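PDB 1XM7: calcineurin-like phosphoesterase domain-containing protein from Aquifex aeolicus, which is of unknown specific function but, as a member of the calcineurin-like metallophosphoesterase family, probably acts as a hydrolase. Local coordinates for residues 8-16 with 58-67. Numbering follows the deposited sequence.
Sequences SDTHFYHEN and NDKNEYLRIW
Y13 reaches the start of helix 63-69 with its phenol, and a buried hydroxyl used as both donor and acceptor illustrates how a tyrosine can join two loops. Its OH gives a hydrogen bond to D59 OD2 at 2.6 Å, on the anti side of the carboxylate, whose plane stands nearly perpendicular to the ring. The same OH accepts from N61 N at 2.9 Å, with an N-H···O angle of 148°. D59 has its CG anti to the backbone N (chi1 -160°), which turns the carboxylate to the helix start; there OD2 also takes L64 N, from above the carboxylate plane, and OD1 takes R65 N. A carboxylate accepting from the first-turn amides would probably be further stabilised by the helix dipole.

The phenol lies between an aromatic ring and a backbone carbonyl. Y63 CD2 lies 3.4 Å from Y13 CZ over one ring face, the two rings forming an oblique pair inclined at 42°, while the carbonyl oxygen of N58 sits over the opposite face. L64 CG meets the ring edge at CE1. Replacing Y13 by an alanine would probably leave D59 OD2 and N61 N without their hydroxyl partner and open a gap between Y63 and the N58 carbonyl.

Deeper in, F12 supplies apolar packing: CE2 approaches W67 CE3 at 4.0 Å, the side chains crossing at about a right angle, and CD2 nears L64 CD2. W67 NE1 is bonded to Y91 O.

The 8-16 loop, following strand 4-7, carries the D-x-H sequence (D9, H11) characteristic of calcineurin-like metallophosphoesterases, and this contact ties that loop to helix 63-69.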
# COMPACT_ATOMS: atom_id res chain seq x y z
N SER A 8 1.17 -2.11 -1.11
CA SER A 8 0.66 -1.07 -1.99
C SER A 8 1.44 -0.98 -3.29
O SER A 8 2.52 -1.54 -3.42
CB SER A 8 0.70 0.28 -1.28
OG SER A 8 2.03 0.67 -1.06
N ASP A 9 0.86 -0.26 -4.24
CA ASP A 9 1.48 -0.06 -5.55
C ASP A 9 1.73 -1.38 -6.25
O ASP A 9 2.81 -1.60 -6.80
CB ASP A 9 2.79 0.70 -5.40
CG ASP A 9 2.62 1.98 -4.64
OD1 ASP A 9 2.73 1.95 -3.40
OD2 ASP A 9 2.35 3.01 -5.27
N THR A 10 0.72 -2.24 -6.24
CA THR A 10 0.83 -3.54 -6.88
C THR A 10 0.85 -3.43 -8.41
O THR A 10 1.48 -4.24 -9.09
CB THR A 10 -0.31 -4.45 -6.43
OG1 THR A 10 -1.54 -3.71 -6.46
CG2 THR A 10 -0.07 -4.92 -5.01
N HIS A 11 0.18 -2.40 -8.93
CA HIS A 11 0.13 -2.16 -10.36
C HIS A 11 -0.19 -3.41 -11.17
O HIS A 11 0.45 -3.67 -12.20
CB HIS A 11 1.46 -1.58 -10.85
CG HIS A 11 1.62 -0.11 -10.62
ND1 HIS A 11 1.98 0.42 -9.39
CD2 HIS A 11 1.47 0.95 -11.45
CE1 HIS A 11 2.04 1.74 -9.49
NE2 HIS A 11 1.73 2.09 -10.72
N PHE A 12 -1.16 -4.19 -10.71
CA PHE A 12 -1.54 -5.39 -11.43
C PHE A 12 -1.86 -5.02 -12.86
O PHE A 12 -2.59 -4.07 -13.11
CB PHE A 12 -2.76 -6.05 -10.79
CG PHE A 12 -2.49 -6.71 -9.48
CD1 PHE A 12 -1.53 -7.71 -9.37
CD2 PHE A 12 -3.22 -6.36 -8.35
CE1 PHE A 12 -1.32 -8.37 -8.16
CE2 PHE A 12 -3.01 -7.01 -7.13
CZ PHE A 12 -2.06 -8.01 -7.03
N TYR A 13 -1.30 -5.77 -13.80
CA TYR A 13 -1.54 -5.55 -15.22
C TYR A 13 -0.84 -4.35 -15.81
O TYR A 13 -1.04 -4.03 -16.99
CB TYR A 13 -3.04 -5.47 -15.51
CG TYR A 13 -3.74 -6.81 -15.41
CD1 TYR A 13 -4.68 -7.06 -14.40
CD2 TYR A 13 -3.47 -7.82 -16.32
CE1 TYR A 13 -5.33 -8.28 -14.32
CE2 TYR A 13 -4.11 -9.05 -16.24
CZ TYR A 13 -5.04 -9.27 -15.25
OH TYR A 13 -5.64 -10.50 -15.17
N HIS A 14 -0.03 -3.65 -15.02
CA HIS A 14 0.69 -2.51 -15.57
C HIS A 14 2.00 -3.04 -16.17
O HIS A 14 3.10 -2.80 -15.65
CB HIS A 14 1.00 -1.45 -14.51
CG HIS A 14 1.53 -0.18 -15.10
ND1 HIS A 14 2.04 0.85 -14.34
CD2 HIS A 14 1.64 0.22 -16.39
CE1 HIS A 14 2.43 1.83 -15.13
NE2 HIS A 14 2.20 1.48 -16.38
N GLU A 15 1.83 -3.77 -17.26
CA GLU A 15 2.90 -4.41 -18.02
C GLU A 15 4.09 -3.51 -18.30
O GLU A 15 5.23 -3.95 -18.26
CB GLU A 15 2.28 -4.90 -19.32
CG GLU A 15 3.12 -5.76 -20.23
CD GLU A 15 2.32 -6.16 -21.47
OE1 GLU A 15 2.07 -5.28 -22.34
OE2 GLU A 15 1.92 -7.34 -21.58
N ASN A 16 3.80 -2.24 -18.57
CA ASN A 16 4.83 -1.26 -18.90
C ASN A 16 5.76 -0.87 -17.76
O ASN A 16 6.86 -0.36 -18.00
CB ASN A 16 4.16 -0.00 -19.46
CG ASN A 16 5.03 0.72 -20.46
OD1 ASN A 16 5.73 0.09 -21.26
ND2 ASN A 16 4.97 2.05 -20.44
N ASN A 58 -9.56 -5.59 -16.93
CA ASN A 58 -9.69 -6.72 -17.82
C ASN A 58 -8.86 -7.85 -17.22
O ASN A 58 -7.69 -8.04 -17.57
CB ASN A 58 -9.17 -6.34 -19.19
CG ASN A 58 -9.25 -7.48 -20.15
OD1 ASN A 58 -8.65 -7.42 -21.22
ND2 ASN A 58 -9.99 -8.52 -19.79
N ASP A 59 -9.47 -8.61 -16.33
CA ASP A 59 -8.78 -9.70 -15.65
C ASP A 59 -8.49 -10.91 -16.53
O ASP A 59 -8.83 -12.03 -16.18
CB ASP A 59 -9.62 -10.15 -14.45
CG ASP A 59 -8.81 -10.90 -13.42
OD1 ASP A 59 -9.43 -11.60 -12.59
OD2 ASP A 59 -7.57 -10.80 -13.44
N LYS A 60 -7.84 -10.69 -17.67
CA LYS A 60 -7.53 -11.78 -18.59
C LYS A 60 -6.67 -12.93 -18.04
O LYS A 60 -6.79 -14.07 -18.49
CB LYS A 60 -6.87 -11.23 -19.85
CG LYS A 60 -5.72 -10.29 -19.60
CD LYS A 60 -5.28 -9.61 -20.87
CE LYS A 60 -4.16 -8.63 -20.60
NZ LYS A 60 -3.70 -7.94 -21.85
N ASN A 61 -5.81 -12.64 -17.06
CA ASN A 61 -4.96 -13.67 -16.49
C ASN A 61 -5.39 -14.19 -15.11
O ASN A 61 -4.66 -14.92 -14.45
CB ASN A 61 -3.52 -13.17 -16.43
CG ASN A 61 -2.86 -13.12 -17.79
OD1 ASN A 61 -2.55 -14.16 -18.37
ND2 ASN A 61 -2.64 -11.92 -18.30
N GLU A 62 -6.59 -13.81 -14.68
CA GLU A 62 -7.15 -14.24 -13.41
C GLU A 62 -6.52 -13.58 -12.20
O GLU A 62 -6.85 -13.93 -11.06
CB GLU A 62 -7.01 -15.76 -13.25
CG GLU A 62 -7.44 -16.62 -14.44
CD GLU A 62 -8.83 -16.29 -14.95
OE1 GLU A 62 -9.67 -15.83 -14.14
OE2 GLU A 62 -9.08 -16.50 -16.16
N TYR A 63 -5.62 -12.64 -12.42
CA TYR A 63 -4.97 -11.99 -11.30
C TYR A 63 -6.00 -11.45 -10.30
O TYR A 63 -5.90 -11.69 -9.10
CB TYR A 63 -4.06 -10.85 -11.78
CG TYR A 63 -2.89 -11.28 -12.65
CD1 TYR A 63 -2.33 -12.55 -12.52
CD2 TYR A 63 -2.35 -10.42 -13.61
CE1 TYR A 63 -1.26 -12.95 -13.31
CE2 TYR A 63 -1.29 -10.81 -14.42
CZ TYR A 63 -0.75 -12.09 -14.26
OH TYR A 63 0.28 -12.51 -15.07
N LEU A 64 -7.00 -10.74 -10.81
CA LEU A 64 -8.01 -10.16 -9.94
C LEU A 64 -8.94 -11.19 -9.31
O LEU A 64 -9.31 -11.06 -8.14
CB LEU A 64 -8.83 -9.11 -10.71
CG LEU A 64 -8.03 -7.92 -11.27
CD1 LEU A 64 -9.00 -6.82 -11.68
CD2 LEU A 64 -7.04 -7.40 -10.23
N ARG A 65 -9.32 -12.21 -10.07
CA ARG A 65 -10.19 -13.25 -9.55
C ARG A 65 -9.43 -13.92 -8.41
O ARG A 65 -10.00 -14.20 -7.36
CB ARG A 65 -10.52 -14.25 -10.67
CG ARG A 65 -11.67 -15.21 -10.35
CD ARG A 65 -12.14 -16.00 -11.60
NE ARG A 65 -12.78 -15.13 -12.60
CZ ARG A 65 -13.29 -15.55 -13.76
NH1 ARG A 65 -13.26 -16.84 -14.09
NH2 ARG A 65 -13.82 -14.67 -14.60
N ILE A 66 -8.14 -14.15 -8.62
CA ILE A 66 -7.29 -14.78 -7.61
C ILE A 66 -7.23 -13.91 -6.36
O ILE A 66 -7.43 -14.39 -5.24
CB ILE A 66 -5.86 -15.01 -8.16
CG1 ILE A 66 -5.90 -16.09 -9.24
CG2 ILE A 66 -4.92 -15.42 -7.02
CD1 ILE A 66 -4.61 -16.24 -10.00
N TRP A 67 -6.96 -12.62 -6.55
CA TRP A 67 -6.91 -11.69 -5.43
C TRP A 67 -8.20 -11.77 -4.62
O TRP A 67 -8.17 -11.85 -3.39
CB TRP A 67 -6.71 -10.27 -5.97
CG TRP A 67 -7.08 -9.19 -5.00
CD1 TRP A 67 -8.34 -8.70 -4.76
CD2 TRP A 67 -6.20 -8.49 -4.13
NE1 TRP A 67 -8.28 -7.74 -3.78
CE2 TRP A 67 -6.98 -7.59 -3.37
CE3 TRP A 67 -4.81 -8.54 -3.91
CZ2 TRP A 67 -6.43 -6.75 -2.41
CZ3 TRP A 67 -4.26 -7.70 -2.94
CH2 TRP A 67 -5.07 -6.81 -2.21